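Side-chain contacts in biotin binding protein A (Gallus gallus, PDB 2C1S), which binds biotin and related compounds, here biotin-D-sulfoxide, in a deep pocket at one end of a beta barrel of the avidin family: residues L10-N13 with S17-T20; G32-A37 with T79-Q84; A37-N42 with W72-S77; P64-T69 with L95-L100. All coordinates share one frame; numbering follows the deposited sequence. Where two conformers were deposited one is given.

Contact 1: L10-N13 with S17-T20; sequences LWRN and SNMT. With BSO (biotin-D-sulfoxide), chain C.
The first beta hairpin of the avidin barrel, made of strands 9-13 and 18-21, brings Asn13 and Ser17 together at its turn, where both hold the ureido oxygen of biotin-D-sulfoxide. Further back, Trp11 and Met19 form a hydrogen-bonded antiparallel pair, with Met19 N 2.8 Å from Trp11 O and Trp11 N donating a hydrogen bond to Met19 O in return. Their side chains share the face of the sheet turned to the barrel core, CB of Trp11 resting on CG of Met19 at 4.1 Å; beyond them, Met19 runs on extended to meet Leu95 and Phe122. On the opposite face OD1 of Asn18 lies 3.5 Å from CG of Arg12, while the guanidinium group leads away from the pair.

Towards the turn, Asn13 N reaches Ser17 O at 2.9 Å. The Asn13 amide then works in two directions. With CG between the backbone N and the carbonyl carbon (chi1 70°), Asn13 OD1 comes within 3.1 Å of Ser17 N, which approaches from above the carbonyl plane, 44° out of it. OD1 also accepts from Leu15 N, an Asx-turn bond inside the hairpin loop. Asn13 ND2 is thereby left pointing at the ligand, giving a nearly straight bond of 3.0 Å to BSO O3 (162° at the hydrogen). Ser17 OG donates to BSO O3 at 2.8 Å and accepts from Ala37 N.

With Tyr34 OH as a third donor beside Asn13 ND2 and Ser17 OG, the ureido oxygen would be expected to be polarised, and the two backbone amides on Asn13 OD1 probably fix the turn of the amide and so aim ND2 at the ligand.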
# COMPACT_ATOMS: atom_id res chain seq x y z
N LEU A 10 -6.01 21.85 -14.89
CA LEU A 10 -7.15 21.31 -14.17
C LEU A 10 -7.38 19.83 -14.54
O LEU A 10 -7.32 19.45 -15.72
CB LEU A 10 -8.38 22.12 -14.56
CG LEU A 10 -8.30 23.62 -14.31
CD1 LEU A 10 -8.63 24.39 -15.57
CD2 LEU A 10 -9.22 23.99 -13.17
N TRP A 11 -7.63 19.02 -13.51
CA TRP A 11 -7.75 17.57 -13.61
C TRP A 11 -8.95 17.04 -12.80
O TRP A 11 -9.35 17.60 -11.79
CB TRP A 11 -6.47 16.90 -13.10
CG TRP A 11 -5.23 17.35 -13.78
CD1 TRP A 11 -4.45 18.42 -13.43
CD2 TRP A 11 -4.61 16.76 -14.93
NE1 TRP A 11 -3.40 18.53 -14.28
CE2 TRP A 11 -3.48 17.53 -15.23
CE3 TRP A 11 -4.92 15.66 -15.76
CZ2 TRP A 11 -2.62 17.23 -16.30
CZ3 TRP A 11 -4.07 15.36 -16.83
CH2 TRP A 11 -2.93 16.14 -17.08
N ARG A 12 -9.52 15.93 -13.24
CA ARG A 12 -10.60 15.26 -12.52
C ARG A 12 -10.31 13.74 -12.56
O ARG A 12 -9.80 13.23 -13.55
CB ARG A 12 -11.94 15.54 -13.19
CG ARG A 12 -13.15 15.06 -12.43
CD ARG A 12 -14.43 15.26 -13.25
NE ARG A 12 -14.39 14.48 -14.49
CZ ARG A 12 -14.74 13.19 -14.58
NH1 ARG A 12 -15.16 12.51 -13.51
NH2 ARG A 12 -14.66 12.57 -15.77
N ASN A 13 -10.62 13.06 -11.46
CA ASN A 13 -10.40 11.62 -11.38
C ASN A 13 -11.72 10.88 -11.42
O ASN A 13 -12.80 11.51 -11.49
CB ASN A 13 -9.53 11.24 -10.16
CG ASN A 13 -10.21 11.41 -8.81
OD1 ASN A 13 -11.43 11.44 -8.70
ND2 ASN A 13 -9.38 11.51 -7.74
N SER A 17 -13.46 13.73 -8.08
CA SER A 17 -12.62 14.76 -7.50
C SER A 17 -11.95 15.64 -8.57
O SER A 17 -11.54 15.17 -9.63
CB SER A 17 -11.54 14.13 -6.60
OG SER A 17 -12.18 13.39 -5.60
N ASN A 18 -11.84 16.94 -8.25
CA ASN A 18 -11.13 17.88 -9.10
C ASN A 18 -9.89 18.40 -8.42
O ASN A 18 -9.86 18.53 -7.20
CB ASN A 18 -12.06 19.05 -9.49
CG ASN A 18 -13.16 18.60 -10.40
OD1 ASN A 18 -12.96 18.45 -11.60
ND2 ASN A 18 -14.33 18.38 -9.85
N MET A 19 -8.85 18.67 -9.21
CA MET A 19 -7.67 19.37 -8.68
C MET A 19 -7.02 20.30 -9.68
O MET A 19 -6.92 20.00 -10.87
CB MET A 19 -6.64 18.39 -8.10
CG MET A 19 -5.84 17.65 -9.11
SD MET A 19 -4.39 16.87 -8.40
CE MET A 19 -3.84 15.96 -9.84
N THR A 20 -6.55 21.43 -9.17
CA THR A 20 -5.84 22.41 -9.97
C THR A 20 -4.40 22.43 -9.54
O THR A 20 -4.13 22.50 -8.34
CB THR A 20 -6.44 23.82 -9.76
OG1 THR A 20 -7.85 23.76 -9.96
CG2 THR A 20 -5.81 24.80 -10.75
C11 BSO C . -10.62 12.31 4.67
O11 BSO C . -11.77 11.88 4.43
O12 BSO C . -9.93 11.95 5.65
C10 BSO C . -9.98 13.36 3.74
C9 BSO C . -10.40 13.31 2.25
C8 BSO C . -9.73 12.12 1.59
C7 BSO C . -10.30 11.91 0.17
C2 BSO C . -9.63 10.68 -0.48
S1 BSO C . -7.89 10.90 -0.88
C6 BSO C . -7.84 9.41 -1.91
C5 BSO C . -9.20 9.39 -2.64
N1 BSO C . -9.06 10.13 -3.91
C3 BSO C . -9.84 11.22 -3.89
O3 BSO C . -9.91 11.97 -4.87
N2 BSO C . -10.55 11.37 -2.77
C4 BSO C . -10.25 10.23 -1.84
O10 BSO C . -7.16 10.59 0.40

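Contact 2: G32-A37 with T79-Q84. With BSO (biotin-D-sulfoxide), chain C.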
# COMPACT_ATOMS: atom_id res chain seq x y z
N GLY A 32 -1.18 23.85 -5.47
CA GLY A 32 -2.45 23.67 -6.11
C GLY A 32 -3.59 23.57 -5.14
O GLY A 32 -3.44 23.86 -3.96
N SER A 33 -4.76 23.16 -5.63
CA SER A 33 -5.91 22.94 -4.77
C SER A 33 -6.60 21.62 -5.14
O SER A 33 -6.50 21.18 -6.29
CB SER A 33 -6.91 24.10 -4.84
OG SER A 33 -7.28 24.31 -6.20
N TYR A 34 -7.29 21.03 -4.18
CA TYR A 34 -7.88 19.70 -4.36
C TYR A 34 -9.26 19.70 -3.78
O TYR A 34 -9.45 19.99 -2.57
CB TYR A 34 -7.01 18.63 -3.64
CG TYR A 34 -7.24 17.22 -4.17
CD1 TYR A 34 -6.34 16.66 -5.06
CD2 TYR A 34 -8.38 16.49 -3.81
CE1 TYR A 34 -6.55 15.39 -5.60
CE2 TYR A 34 -8.62 15.17 -4.33
CZ TYR A 34 -7.67 14.64 -5.23
OH TYR A 34 -7.81 13.37 -5.79
N GLN A 35 -10.25 19.41 -4.63
CA GLN A 35 -11.64 19.32 -4.25
C GLN A 35 -12.12 17.86 -4.33
O GLN A 35 -12.58 17.38 -5.39
CB GLN A 35 -12.50 20.18 -5.18
CG GLN A 35 -13.96 20.27 -4.74
CD GLN A 35 -14.16 21.17 -3.51
OE1 GLN A 35 -13.55 22.23 -3.40
NE2 GLN A 35 -15.01 20.74 -2.59
N THR A 36 -12.02 17.16 -3.21
CA THR A 36 -12.39 15.74 -3.23
C THR A 36 -13.90 15.57 -3.29
O THR A 36 -14.64 16.34 -2.67
CB THR A 36 -11.73 14.97 -2.02
OG1 THR A 36 -12.13 13.60 -2.08
CG2 THR A 36 -12.15 15.54 -0.67
N ALA A 37 -14.37 14.57 -4.05
CA ALA A 37 -15.80 14.26 -4.13
C ALA A 37 -16.29 13.43 -2.96
O ALA A 37 -17.50 13.36 -2.70
CB ALA A 37 -16.11 13.54 -5.44
N THR A 79 -3.25 13.27 2.96
CA THR A 79 -3.07 12.32 1.84
C THR A 79 -1.82 12.67 1.06
O THR A 79 -1.54 13.85 0.83
CB THR A 79 -4.27 12.31 0.87
OG1 THR A 79 -5.43 11.92 1.57
CG2 THR A 79 -4.07 11.34 -0.29
N VAL A 80 -1.10 11.64 0.62
CA VAL A 80 -0.05 11.82 -0.37
C VAL A 80 -0.40 11.05 -1.64
O VAL A 80 -0.90 9.91 -1.57
CB VAL A 80 1.38 11.48 0.16
CG1 VAL A 80 1.81 12.48 1.29
CG2 VAL A 80 1.47 9.99 0.63
N PHE A 81 -0.17 11.69 -2.78
CA PHE A 81 -0.37 11.08 -4.10
C PHE A 81 0.96 11.00 -4.82
O PHE A 81 1.77 11.94 -4.78
CB PHE A 81 -1.30 11.95 -4.95
CG PHE A 81 -2.73 11.96 -4.53
CD1 PHE A 81 -3.66 11.15 -5.18
CD2 PHE A 81 -3.19 12.81 -3.50
CE1 PHE A 81 -5.01 11.16 -4.81
CE2 PHE A 81 -4.52 12.81 -3.13
CZ PHE A 81 -5.45 11.99 -3.78
N VAL A 82 1.19 9.91 -5.52
CA VAL A 82 2.41 9.83 -6.33
C VAL A 82 2.07 9.19 -7.68
O VAL A 82 1.25 8.28 -7.73
CB VAL A 82 3.55 9.11 -5.58
CG1 VAL A 82 3.29 7.58 -5.42
CG2 VAL A 82 4.88 9.42 -6.23
N GLY A 83 2.67 9.66 -8.77
CA GLY A 83 2.25 9.14 -10.08
C GLY A 83 3.10 9.57 -11.27
O GLY A 83 4.24 10.02 -11.14
N GLN A 84 2.50 9.40 -12.44
CA GLN A 84 3.15 9.70 -13.70
C GLN A 84 2.02 9.96 -14.70
O GLN A 84 0.97 9.31 -14.65
CB GLN A 84 3.99 8.52 -14.16
CG GLN A 84 4.89 8.75 -15.42
CD GLN A 84 5.72 7.51 -15.80
OE1 GLN A 84 5.73 6.49 -15.10
NE2 GLN A 84 6.42 7.60 -16.93
C11 BSO C . -10.62 12.31 4.67
O11 BSO C . -11.77 11.88 4.43
O12 BSO C . -9.93 11.95 5.65
C10 BSO C . -9.98 13.36 3.74
C9 BSO C . -10.40 13.31 2.25
C8 BSO C . -9.73 12.12 1.59
C7 BSO C . -10.30 11.91 0.17
C2 BSO C . -9.63 10.68 -0.48
S1 BSO C . -7.89 10.90 -0.88
C6 BSO C . -7.84 9.41 -1.91
C5 BSO C . -9.20 9.39 -2.64
N1 BSO C . -9.06 10.13 -3.91
C3 BSO C . -9.84 11.22 -3.89
O3 BSO C . -9.91 11.97 -4.87
N2 BSO C . -10.55 11.37 -2.77
C4 BSO C . -10.25 10.23 -1.84
O10 BSO C . -7.16 10.59 0.40
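Tyr34 and Phe81 meet near the centre of the chain, approaching from opposite directions on strands 29-35 and 78-87, and the contact is aromatic. The ring planes are inclined by only 28°, but the rings are slid so far apart, with centroids at 5.2 Å, that they barely overlap. The touch is made at the far ends: Tyr34 OH lies 3.4 Å from Phe81 CZ.

The polar ends of Tyr34, Thr36 and Thr79 all reach the ligand. With CG anti to the backbone N (chi1 -159°), Tyr34 OH donates to BSO O3 at 2.7 Å, that oxygen lying near the plane of its ring. BSO N2 donates to Thr36 OG1 at 2.8 Å in an almost straight bond (171°). Thr79 OG1 donates to the sulfoxide oxygen O10, although the refined separation is too short to be trusted exactly. Val38 O and Trp72 NE1 are second partners of Thr36 OG1 and Thr79 OG1. A phenylalanine in place of Tyr34 would probably leave the ureido oxygen short of one donor.

Phe81 CZ also packs against the sulfoxide sulfur, 3.9 Å from BSO S1. Phe81 meets the rings of Phe68 and Trp99 on the two strands flanking its own, whereas Tyr34 meets Trp72 nearly perpendicularly and touches Phe122 of strand 115-124.

Contact 3: A37-N42 with W72-S77. With BSO (biotin-D-sulfoxide), chain C.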
# COMPACT_ATOMS: atom_id res chain seq x y z
N ALA A 37 -14.37 14.57 -4.05
CA ALA A 37 -15.80 14.26 -4.13
C ALA A 37 -16.29 13.43 -2.96
O ALA A 37 -17.50 13.36 -2.70
CB ALA A 37 -16.11 13.54 -5.44
N VAL A 38 -15.34 12.79 -2.28
CA VAL A 38 -15.61 11.80 -1.23
C VAL A 38 -14.76 12.08 0.02
O VAL A 38 -13.71 12.71 -0.03
CB VAL A 38 -15.36 10.35 -1.75
CG1 VAL A 38 -16.26 10.04 -2.95
CG2 VAL A 38 -13.93 10.19 -2.18
N THR A 39 -15.25 11.63 1.17
CA THR A 39 -14.50 11.73 2.41
C THR A 39 -14.87 10.55 3.30
O THR A 39 -16.02 10.07 3.28
CB THR A 39 -14.76 13.08 3.13
OG1 THR A 39 -14.05 13.12 4.37
CG2 THR A 39 -16.23 13.27 3.41
N ALA A 40 -13.90 10.10 4.09
CA ALA A 40 -14.13 9.09 5.12
C ALA A 40 -14.72 9.69 6.41
O ALA A 40 -15.08 8.96 7.34
CB ALA A 40 -12.86 8.34 5.43
N THR A 41 -14.79 11.02 6.46
CA THR A 41 -15.37 11.77 7.58
C THR A 41 -16.85 12.02 7.34
O THR A 41 -17.37 11.72 6.27
CB THR A 41 -14.68 13.14 7.80
OG1 THR A 41 -14.97 14.05 6.72
CG2 THR A 41 -13.20 12.98 7.94
N ASN A 42 -17.50 12.59 8.35
CA ASN A 42 -18.86 13.10 8.22
C ASN A 42 -18.87 14.63 8.15
O ASN A 42 -19.86 15.27 8.50
CB ASN A 42 -19.72 12.60 9.39
CG ASN A 42 -19.11 12.93 10.75
OD1 ASN A 42 -18.31 13.88 10.90
ND2 ASN A 42 -19.49 12.14 11.76
N TRP A 72 -5.91 18.50 4.04
CA TRP A 72 -7.37 18.60 4.05
C TRP A 72 -7.79 19.65 5.04
O TRP A 72 -7.32 19.65 6.18
CB TRP A 72 -8.02 17.27 4.40
CG TRP A 72 -7.59 16.18 3.45
CD1 TRP A 72 -6.76 15.14 3.74
CD2 TRP A 72 -7.92 16.06 2.04
NE1 TRP A 72 -6.58 14.35 2.61
CE2 TRP A 72 -7.26 14.90 1.56
CE3 TRP A 72 -8.70 16.81 1.15
CZ2 TRP A 72 -7.38 14.47 0.23
CZ3 TRP A 72 -8.83 16.38 -0.17
CH2 TRP A 72 -8.17 15.21 -0.62
N GLN A 73 -8.68 20.54 4.61
CA GLN A 73 -9.11 21.67 5.45
C GLN A 73 -10.28 21.32 6.36
O GLN A 73 -10.66 22.10 7.23
CB GLN A 73 -9.43 22.89 4.59
CG GLN A 73 -8.22 23.40 3.84
CD GLN A 73 -7.12 23.92 4.76
OE1 GLN A 73 -7.26 24.99 5.34
NE2 GLN A 73 -6.01 23.18 4.88
N PHE A 74 -10.83 20.13 6.17
CA PHE A 74 -12.04 19.74 6.86
C PHE A 74 -11.82 18.42 7.60
O PHE A 74 -12.77 17.82 8.10
CB PHE A 74 -13.15 19.55 5.83
CG PHE A 74 -12.81 18.54 4.77
CD1 PHE A 74 -13.22 17.21 4.90
CD2 PHE A 74 -12.04 18.91 3.67
CE1 PHE A 74 -12.88 16.28 3.94
CE2 PHE A 74 -11.71 17.99 2.71
CZ PHE A 74 -12.12 16.67 2.85
N ALA A 75 -10.57 17.96 7.65
CA ALA A 75 -10.21 16.70 8.31
C ALA A 75 -8.80 16.75 8.90
O ALA A 75 -7.97 17.55 8.47
CB ALA A 75 -10.36 15.52 7.34
N ASP A 76 -8.55 15.89 9.89
CA ASP A 76 -7.24 15.83 10.55
C ASP A 76 -6.24 14.93 9.83
O ASP A 76 -5.09 14.82 10.23
CB ASP A 76 -7.42 15.41 12.01
CG ASP A 76 -8.34 16.36 12.74
OD1 ASP A 76 -8.29 17.56 12.40
OD2 ASP A 76 -9.12 15.93 13.62
N SER A 77 -6.67 14.36 8.73
CA SER A 77 -5.87 13.39 8.00
C SER A 77 -5.04 14.13 6.95
O SER A 77 -5.26 15.33 6.69
CB SER A 77 -6.84 12.44 7.31
OG SER A 77 -7.67 13.20 6.45
C11 BSO C . -10.62 12.31 4.67
O11 BSO C . -11.77 11.88 4.43
O12 BSO C . -9.93 11.95 5.65
C10 BSO C . -9.98 13.36 3.74
C9 BSO C . -10.40 13.31 2.25
C8 BSO C . -9.73 12.12 1.59
C7 BSO C . -10.30 11.91 0.17
C2 BSO C . -9.63 10.68 -0.48
S1 BSO C . -7.89 10.90 -0.88
C6 BSO C . -7.84 9.41 -1.91
C5 BSO C . -9.20 9.39 -2.64
N1 BSO C . -9.06 10.13 -3.91
C3 BSO C . -9.84 11.22 -3.89
O3 BSO C . -9.91 11.97 -4.87
N2 BSO C . -10.55 11.37 -2.77
C4 BSO C . -10.25 10.23 -1.84
O10 BSO C . -7.16 10.59 0.40
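Phe74 and Thr41, with Thr39 and Ala75 beside them, join the loop after strand 29-35 to the loop after strand 66-71 over the mouth of the ligand pocket. Phe74 offers an edge to the threonines: Thr39 OG1 lies in the plane of its ring, 3.4 Å from CE1, and Thr41 OG1 sits farther along the same edge near CD1. The remaining branch of Thr41, CG2, packs against Ala75 CB at 3.9 Å, making an apolar touch next to the polar one.

What holds the hydroxyls in place is an ST turn. Thr39 OG1, anti to its own backbone nitrogen (chi1 178°), accepts from Thr41 N at 3.1 Å and from Thr41 OG1 at 2.7 Å. With two donors already bound, it turns its own proton to the carboxylate, 2.6 Å from BSO O11. Ala40 N supports the same oxygen at 2.8 Å, while across the gap Ser77 OG donates to BSO O12 at 2.7 Å. The two loops thus take one carboxylate oxygen each. Below, the valeryl chain of the ligand lies over a face of Trp72, with C9 3.5 Å above the ring centre, and Phe74 CZ closes on the same methylene.

The arrangement is consistent with avidin, where the loop joining the third and fourth strands closes over bound biotin. Phe74 backs onto Ile45 and onto Ser48 of strand 48-54, and Trp72 packs on Leu101 of strand 93-102. Trp112 of a third subunit packs on Val38 and Ala40, and Gln55 of a second subunit bonds the carbonyl oxygens of Trp72 and Ser77.

Contact 4: P64-T69 with L95-L100. With BSO (biotin-D-sulfoxide), chain C.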
# COMPACT_ATOMS: atom_id res chain seq x y z
N PRO A 64 7.88 12.51 -16.52
CA PRO A 64 8.54 12.29 -15.23
C PRO A 64 7.58 12.04 -14.09
O PRO A 64 6.43 12.54 -14.10
CB PRO A 64 9.33 13.59 -15.01
CG PRO A 64 8.56 14.62 -15.74
CD PRO A 64 7.97 13.92 -16.95
N THR A 65 8.06 11.30 -13.09
CA THR A 65 7.23 11.02 -11.92
C THR A 65 7.10 12.28 -11.06
O THR A 65 7.91 13.21 -11.17
CB THR A 65 7.82 9.88 -11.08
OG1 THR A 65 9.15 10.24 -10.68
CG2 THR A 65 7.82 8.54 -11.86
N PHE A 66 6.05 12.32 -10.24
CA PHE A 66 5.78 13.43 -9.35
C PHE A 66 4.95 12.98 -8.16
O PHE A 66 4.36 11.89 -8.16
CB PHE A 66 5.00 14.53 -10.11
CG PHE A 66 3.66 14.09 -10.60
CD1 PHE A 66 2.51 14.44 -9.89
CD2 PHE A 66 3.53 13.40 -11.82
CE1 PHE A 66 1.23 14.05 -10.35
CE2 PHE A 66 2.25 13.00 -12.29
CZ PHE A 66 1.11 13.34 -11.57
N GLY A 67 4.87 13.82 -7.14
CA GLY A 67 4.13 13.50 -5.95
C GLY A 67 3.61 14.77 -5.33
O GLY A 67 4.17 15.86 -5.54
N PHE A 68 2.55 14.65 -4.55
CA PHE A 68 2.07 15.78 -3.74
C PHE A 68 1.40 15.38 -2.43
O PHE A 68 0.90 14.28 -2.30
CB PHE A 68 1.19 16.76 -4.56
CG PHE A 68 -0.05 16.15 -5.17
CD1 PHE A 68 -1.25 16.10 -4.47
CD2 PHE A 68 -0.01 15.66 -6.49
CE1 PHE A 68 -2.38 15.56 -5.05
CE2 PHE A 68 -1.15 15.13 -7.08
CZ PHE A 68 -2.31 15.05 -6.36
N THR A 69 1.36 16.34 -1.51
CA THR A 69 0.65 16.20 -0.25
C THR A 69 -0.56 17.10 -0.24
O THR A 69 -0.49 18.29 -0.62
CB THR A 69 1.55 16.62 0.94
OG1 THR A 69 2.72 15.82 0.95
CG2 THR A 69 0.76 16.54 2.30
N LEU A 95 -3.28 11.06 -15.62
CA LEU A 95 -2.33 10.89 -14.49
C LEU A 95 -2.68 9.58 -13.79
O LEU A 95 -3.80 9.45 -13.30
CB LEU A 95 -2.39 12.06 -13.49
CG LEU A 95 -2.43 13.47 -14.06
CD1 LEU A 95 -2.69 14.50 -12.94
CD2 LEU A 95 -1.18 13.80 -14.84
N GLU A 96 -1.74 8.64 -13.77
CA GLU A 96 -1.94 7.36 -13.07
C GLU A 96 -1.30 7.63 -11.69
O GLU A 96 -0.12 7.96 -11.62
CB GLU A 96 -1.16 6.23 -13.76
CG GLU A 96 -1.78 5.68 -15.07
CD GLU A 96 -3.12 4.94 -14.86
OE1 GLU A 96 -3.45 4.53 -13.74
OE2 GLU A 96 -3.87 4.75 -15.85
N MET A 97 -2.10 7.55 -10.64
CA MET A 97 -1.59 7.87 -9.31
C MET A 97 -1.97 6.81 -8.28
O MET A 97 -3.01 6.12 -8.41
CB MET A 97 -2.15 9.20 -8.82
CG MET A 97 -1.86 10.40 -9.77
SD MET A 97 -1.74 11.96 -8.92
CE MET A 97 -0.06 11.80 -8.36
N ALA A 98 -1.12 6.70 -7.25
CA ALA A 98 -1.43 5.89 -6.07
C ALA A 98 -1.36 6.84 -4.90
O ALA A 98 -0.68 7.87 -4.93
CB ALA A 98 -0.40 4.74 -5.88
N TRP A 99 -2.09 6.51 -3.85
CA TRP A 99 -2.19 7.43 -2.73
C TRP A 99 -2.19 6.69 -1.40
O TRP A 99 -2.52 5.49 -1.35
CB TRP A 99 -3.44 8.34 -2.89
CG TRP A 99 -4.75 7.59 -3.05
CD1 TRP A 99 -5.45 7.43 -4.22
CD2 TRP A 99 -5.53 6.97 -2.02
NE1 TRP A 99 -6.61 6.74 -3.97
CE2 TRP A 99 -6.68 6.43 -2.64
CE3 TRP A 99 -5.37 6.83 -0.63
CZ2 TRP A 99 -7.67 5.75 -1.93
CZ3 TRP A 99 -6.37 6.14 0.08
CH2 TRP A 99 -7.49 5.61 -0.56
N LEU A 100 -1.79 7.42 -0.36
CA LEU A 100 -1.94 6.98 1.02
C LEU A 100 -2.65 8.06 1.81
O LEU A 100 -2.29 9.23 1.70
CB LEU A 100 -0.57 6.72 1.68
CG LEU A 100 0.36 5.61 1.17
CD1 LEU A 100 1.76 5.68 1.82
CD2 LEU A 100 -0.28 4.23 1.37
C11 BSO C . -10.62 12.31 4.67
O11 BSO C . -11.77 11.88 4.43
O12 BSO C . -9.93 11.95 5.65
C10 BSO C . -9.98 13.36 3.74
C9 BSO C . -10.40 13.31 2.25
C8 BSO C . -9.73 12.12 1.59
C7 BSO C . -10.30 11.91 0.17
C2 BSO C . -9.63 10.68 -0.48
S1 BSO C . -7.89 10.90 -0.88
C6 BSO C . -7.84 9.41 -1.91
C5 BSO C . -9.20 9.39 -2.64
N1 BSO C . -9.06 10.13 -3.91
C3 BSO C . -9.84 11.22 -3.89
O3 BSO C . -9.91 11.97 -4.87
N2 BSO C . -10.55 11.37 -2.77
C4 BSO C . -10.25 10.23 -1.84
O10 BSO C . -7.16 10.59 0.40
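Met97 SD lies beside two aromatic rings, those of Phe66 and Phe68, in a pair of Met-aromatic contacts. The distances from Met97 SD to the ring centroids are closely matched, 5.0 Å for Phe66 and 4.8 Å for Phe68. In each case the sulfur approaches obliquely, 62° and 65° off the respective ring normals, and the ring atom nearest to Met97 SD is Phe68 CE2 at 3.7 Å. A bend at chi3 (81°) swings the terminal methyl between the two rings, where Met97 CE is pressed tightly against Phe66 CE1 at 3.3 Å. Phe66 is also met by Leu95, whose CD2 lies 4.0 Å from Phe66 CZ. Both phenylalanines cross Met97 at about a right angle, so that the thioether fills the space between rings spaced two residues apart on one strand.

Two residues beyond Met97, Trp99 faces the same interior but serves the pocket. The ligand's sulfur ring stands tilted over one face of the indole and lowers BSO C6 to 3.2 Å above the Trp99 plane, over the ring centre, an approach consistent with a CH-pi interaction. A serine in place of Trp99 would probably take away the indole face under C6 and leave that side of the sulfur ring less well held.

Strands 66-71 and 93-102 are not sheet neighbours, because strand 78-87 runs between them and bonds to both. Backbone bonds join Phe66 to Gly83 of that strand and Gly67 to Ala53 of strand 48-54, while Leu95 packs on Phe122 of strand 115-124. On the outer side, Glu96 forms a salt bridge with Arg108 of a second subunit.

Followed from the N terminus, contact 1 closes first, a hairpin with three residues between its segments, and it is complete before any other contact opens. Contact 2 then spans a long loop from strand 29-35 to strand 78-87. Contact 3 is nested inside that loop, starting at Ala37, which the two share, and joining the loops at the pocket mouth. Contact 4 opens within both spans and ends after them, so it crosses contacts 2 and 3. Met19 packs contact 1 onto contact 4 through the core, and backbone bonds of strand 78-87 tie contact 2 to both strands of contact 4. All four contribute residues that reach the same ligand.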